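Glucosidase (Croceicoccus marinus, PDB 5Z3K) probably hydrolyses O-glycosidic bonds as a beta-glucosidase of glycoside hydrolase family 39. Local coordinates at residues Tyr137-Gly142 against Lys184-Ala189; Ala182-Arg185 against Lys191-Gly194. One frame throughout, in Å; residues are numbered along the deposited sequence.

Contact 1 of 2, residues Tyr137-Gly142 against Lys184-Ala189; sequences YVCGWG and KRVDPA
At the C-terminal ends of two consecutive outer helices of the (beta/alpha)8 barrel, Val138, ending helix 123-138, and Cys139 just after it face Val186, the last residue of helix 169-186, and Asp187 just beyond. The touch is small and made by side chains, with no hydrogen bond across it. Cys139 supplies its closest point: SG lies 3.5 Å from Val186 CG1. That sulfur stands anti to its own carbonyl carbon (chi1 -53°), while the methyl it meets extends anti to the backbone N of Val186 (chi1 171°). A thiol is compact and weakly polar, so it can rest against a methyl at a partly exposed helix end. Val138 backs this pair more loosely, CB being 4.4 Å from Val186 CG1. Its CG1 comes 4.2 Å from Asp187 OD2, a plain packing contact beside the carboxylate.

Asp187 has its own task in the turn that follows the helix. Its OD1 accepts from the backbone N of Ala189 at 3.0 Å, forming an Asx turn; the N-H points nearly straight at it (160°) but arrives well above the carboxylate plane. Next to it Lys184 folds back so that NZ donates to the carbonyl O of Pro188 at 3.3 Å, a longer bond tilted from the carbonyl plane; the same NZ also bonds Leu190 O and makes a salt bridge with Asp222.

Val186 also packs on Glu131 and Arg135 of helix 123-138, and Val138 rests on Asn147 and Leu190 in the loops leading into strands 151-154 and 191-197. Salt bridges from Arg185 to Glu127 and Glu131 add a charged link between the two helices.

Contact 2 of 2, residues Ala182-Arg185 against Lys191-Gly194; sequences AVKR and KVGG
Val183 brings its CG1 methyl against the branched carbon of Val192, with 4.1 Å between Val183 CG1 and Val192 CB. The methyl lies anti to the backbone N of Val183 (chi1 163°), on the helix face turned to the barrel wall, where a short beta-branched side chain packs closely between helix and strand. Val192 answers from the strand: its CG1 sits between its own backbone N and carbonyl carbon (chi1 69°) and meets the aliphatic part of Lys184, whose CE is 4.0 Å away. The lysine chain, bent at its second torsion, lays this CE methylene on Val192 and carries the ammonium past it. The oxygen of Asp222 that pairs with this ammonium, OD2, also accepts from the backbone N of Val192. Lys191 NZ stays 5.4 Å from Lys184 NZ; Asp222, bridged to Lys184 and touched by the Lys191 side chain, may offset part of the repulsion between the two ammonium groups. Val183 also reaches Trp152 on the preceding strand and Val134 on helix 123-138. Strand 151-154, helix 169-186 and strand 191-197 together make a beta-alpha-beta crossover, the repeating unit of a TIM barrel.

In the fold
Both contacts draw on the last turns of helix 169-186, and their centres are about 10 Å apart. Their segments overlap at Lys184 and Arg185, though Val186 carries contact 1 and Val183 and Lys184 carry contact 2. Contact 2 joins the helix inward to the barrel strand that follows it; contact 1 joins its end laterally to the preceding outer helix. Contact 1 lies farther out, its centre about 25 Å from the centre of the chain against about 20 Å for contact 2. Strand 191-197 begins here, whereas active sites of TIM barrels lie at the C-terminal ends of the strands, so both probably lie away from the catalytic end and are best read as packing of the barrel's helical layer.

Contact 1 of 2, residues Tyr137-Gly142 against Lys184-Ala189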
loop_
_atom_site.group_PDB
_atom_site.type_symbol
_atom_site.label_atom_id
_atom_site.label_comp_id
_atom_site.label_asym_id
_atom_site.label_seq_id
_atom_site.Cartn_x
_atom_site.Cartn_y
_atom_site.Cartn_z
ATOM N N TYR A 137 -5.049 1.037 22.147
ATOM C CA TYR A 137 -5.712 0.806 20.870
ATOM C C TYR A 137 -6.256 -0.606 20.701
ATOM O O TYR A 137 -6.975 -0.854 19.731
ATOM C CB TYR A 137 -4.767 1.157 19.710
ATOM C CG TYR A 137 -4.597 2.659 19.632
ATOM C CD1 TYR A 137 -5.683 3.473 19.318
ATOM C CD2 TYR A 137 -3.386 3.268 19.950
ATOM C CE1 TYR A 137 -5.560 4.845 19.276
ATOM C CE2 TYR A 137 -3.252 4.650 19.911
ATOM C CZ TYR A 137 -4.340 5.434 19.571
ATOM O OH TYR A 137 -4.233 6.814 19.559
ATOM N N VAL A 138 -5.964 -1.526 21.626
ATOM C CA VAL A 138 -6.407 -2.909 21.519
ATOM C C VAL A 138 -7.340 -3.308 22.658
ATOM O O VAL A 138 -8.319 -4.030 22.433
ATOM C CB VAL A 138 -5.206 -3.876 21.434
ATOM C CG1 VAL A 138 -5.688 -5.327 21.438
ATOM C CG2 VAL A 138 -4.378 -3.591 20.172
ATOM N N CYS A 139 -7.071 -2.844 23.885
ATOM C CA CYS A 139 -7.817 -3.277 25.066
ATOM C C CYS A 139 -8.605 -2.153 25.734
ATOM O O CYS A 139 -9.025 -2.308 26.882
ATOM C CB CYS A 139 -6.865 -3.913 26.089
ATOM S SG CYS A 139 -5.848 -5.228 25.393
ATOM N N GLY A 140 -8.812 -1.024 25.060
ATOM C CA GLY A 140 -9.575 0.062 25.657
ATOM C C GLY A 140 -8.888 0.851 26.755
ATOM O O GLY A 140 -9.545 1.679 27.394
ATOM N N TRP A 141 -7.591 0.643 26.986
ATOM C CA TRP A 141 -6.885 1.320 28.072
ATOM C C TRP A 141 -6.880 2.832 27.875
ATOM O O TRP A 141 -6.678 3.326 26.764
ATOM C CB TRP A 141 -5.448 0.795 28.150
ATOM C CG TRP A 141 -4.647 1.234 29.336
ATOM C CD1 TRP A 141 -4.603 0.629 30.562
ATOM C CD2 TRP A 141 -3.741 2.347 29.405
ATOM N NE1 TRP A 141 -3.742 1.306 31.393
ATOM C CE2 TRP A 141 -3.199 2.363 30.708
ATOM C CE3 TRP A 141 -3.335 3.331 28.494
ATOM C CZ2 TRP A 141 -2.275 3.328 31.124
ATOM C CZ3 TRP A 141 -2.424 4.286 28.902
ATOM C CH2 TRP A 141 -1.897 4.278 30.212
ATOM N N GLY A 142 -7.097 3.571 28.968
ATOM C CA GLY A 142 -7.066 5.021 28.912
ATOM C C GLY A 142 -8.082 5.587 27.943
ATOM O O GLY A 142 -7.751 6.427 27.096
ATOM N N LYS A 184 3.138 -8.528 22.013
ATOM C CA LYS A 184 2.696 -9.892 22.282
ATOM C C LYS A 184 2.201 -10.053 23.714
ATOM O O LYS A 184 1.327 -10.886 23.976
ATOM C CB LYS A 184 3.833 -10.868 21.999
ATOM C CG LYS A 184 4.238 -10.932 20.530
ATOM C CD LYS A 184 3.085 -11.414 19.662
ATOM C CE LYS A 184 3.559 -11.774 18.268
ATOM N NZ LYS A 184 2.432 -12.265 17.450
ATOM N N ARG A 185 2.746 -9.272 24.648
ATOM C CA ARG A 185 2.245 -9.296 26.018
ATOM C C ARG A 185 0.798 -8.815 26.082
ATOM O O ARG A 185 -0.006 -9.334 26.865
ATOM C CB ARG A 185 3.154 -8.445 26.908
ATOM C CG ARG A 185 2.741 -8.333 28.366
ATOM C CD ARG A 185 3.800 -7.548 29.150
ATOM N NE ARG A 185 5.155 -8.006 28.838
ATOM C CZ ARG A 185 6.152 -7.224 28.424
ATOM N NH1 ARG A 185 5.975 -5.918 28.259
ATOM N NH2 ARG A 185 7.341 -7.758 28.174
ATOM N N VAL A 186 0.438 -7.832 25.256
ATOM C CA VAL A 186 -0.926 -7.318 25.298
ATOM C C VAL A 186 -1.895 -8.339 24.719
ATOM O O VAL A 186 -2.960 -8.607 25.289
ATOM C CB VAL A 186 -1.011 -5.975 24.556
ATOM C CG1 VAL A 186 -2.476 -5.537 24.415
ATOM C CG2 VAL A 186 -0.178 -4.931 25.265
ATOM N N ASP A 187 -1.533 -8.930 23.594
ATOM C CA ASP A 187 -2.386 -9.870 22.890
ATOM C C ASP A 187 -1.539 -10.680 21.917
ATOM O O ASP A 187 -1.015 -10.132 20.937
ATOM C CB ASP A 187 -3.500 -9.113 22.168
ATOM C CG ASP A 187 -4.465 -10.027 21.440
ATOM O OD1 ASP A 187 -4.364 -11.270 21.556
ATOM O OD2 ASP A 187 -5.338 -9.486 20.736
ATOM N N PRO A 188 -1.366 -11.981 22.165
ATOM C CA PRO A 188 -0.573 -12.809 21.241
ATOM C C PRO A 188 -1.111 -12.824 19.820
ATOM O O PRO A 188 -0.353 -13.129 18.895
ATOM C CB PRO A 188 -0.638 -14.206 21.876
ATOM C CG PRO A 188 -0.950 -13.963 23.313
ATOM C CD PRO A 188 -1.794 -12.727 23.363
ATOM N N ALA A 189 -2.392 -12.506 19.616
ATOM C CA ALA A 189 -2.976 -12.508 18.278
ATOM C C ALA A 189 -2.544 -11.317 17.439
ATOM O O ALA A 189 -2.783 -11.314 16.226
ATOM C CB ALA A 189 -4.503 -12.537 18.371
#

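Contact 2 of 2, residues Ala182-Arg185 against Lys191-Gly194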
loop_
_atom_site.group_PDB
_atom_site.type_symbol
_atom_site.label_atom_id
_atom_site.label_comp_id
_atom_site.label_asym_id
_atom_site.label_seq_id
_atom_site.Cartn_x
_atom_site.Cartn_y
_atom_site.Cartn_z
ATOM N N ALA A 182 6.292 -6.195 23.974
ATOM C CA ALA A 182 5.148 -5.438 24.476
ATOM C C ALA A 182 3.877 -5.768 23.699
ATOM O O ALA A 182 2.810 -5.960 24.293
ATOM C CB ALA A 182 5.438 -3.937 24.420
ATOM N N VAL A 183 3.969 -5.848 22.371
ATOM C CA VAL A 183 2.789 -6.156 21.565
ATOM C C VAL A 183 2.248 -7.536 21.928
ATOM O O VAL A 183 1.043 -7.719 22.139
ATOM C CB VAL A 183 3.131 -6.062 20.067
ATOM C CG1 VAL A 183 2.076 -6.772 19.225
ATOM C CG2 VAL A 183 3.294 -4.605 19.642
ATOM N N LYS A 184 3.138 -8.528 22.013
ATOM C CA LYS A 184 2.696 -9.892 22.282
ATOM C C LYS A 184 2.201 -10.053 23.714
ATOM O O LYS A 184 1.327 -10.886 23.976
ATOM C CB LYS A 184 3.833 -10.868 21.999
ATOM C CG LYS A 184 4.238 -10.932 20.530
ATOM C CD LYS A 184 3.085 -11.414 19.662
ATOM C CE LYS A 184 3.559 -11.774 18.268
ATOM N NZ LYS A 184 2.432 -12.265 17.450
ATOM N N ARG A 185 2.746 -9.272 24.648
ATOM C CA ARG A 185 2.245 -9.296 26.018
ATOM C C ARG A 185 0.798 -8.815 26.082
ATOM O O ARG A 185 -0.006 -9.334 26.865
ATOM C CB ARG A 185 3.154 -8.445 26.908
ATOM C CG ARG A 185 2.741 -8.333 28.366
ATOM C CD ARG A 185 3.800 -7.548 29.150
ATOM N NE ARG A 185 5.155 -8.006 28.838
ATOM C CZ ARG A 185 6.152 -7.224 28.424
ATOM N NH1 ARG A 185 5.975 -5.918 28.259
ATOM N NH2 ARG A 185 7.341 -7.758 28.174
ATOM N N LYS A 191 -0.155 -8.937 15.260
ATOM C CA LYS A 191 0.978 -9.162 14.376
ATOM C C LYS A 191 1.993 -8.051 14.592
ATOM O O LYS A 191 1.626 -6.870 14.640
ATOM C CB LYS A 191 0.538 -9.205 12.914
ATOM C CG LYS A 191 -0.528 -10.251 12.611
ATOM C CD LYS A 191 -0.137 -11.621 13.135
ATOM C CE LYS A 191 -1.205 -12.655 12.800
ATOM N NZ LYS A 191 -1.134 -13.843 13.696
ATOM N N VAL A 192 3.262 -8.431 14.751
ATOM C CA VAL A 192 4.345 -7.471 14.901
ATOM C C VAL A 192 5.404 -7.792 13.857
ATOM O O VAL A 192 5.625 -8.956 13.504
ATOM C CB VAL A 192 4.933 -7.476 16.342
ATOM C CG1 VAL A 192 5.703 -8.784 16.640
ATOM C CG2 VAL A 192 5.801 -6.226 16.592
ATOM N N GLY A 193 6.040 -6.750 13.340
ATOM C CA GLY A 193 7.051 -6.947 12.324
ATOM C C GLY A 193 7.799 -5.663 12.034
ATOM O O GLY A 193 7.644 -4.659 12.725
ATOM N N GLY A 194 8.628 -5.721 10.999
ATOM C CA GLY A 194 9.537 -4.647 10.667
ATOM C C GLY A 194 10.516 -5.167 9.640
ATOM O O GLY A 194 10.328 -6.257 9.101
#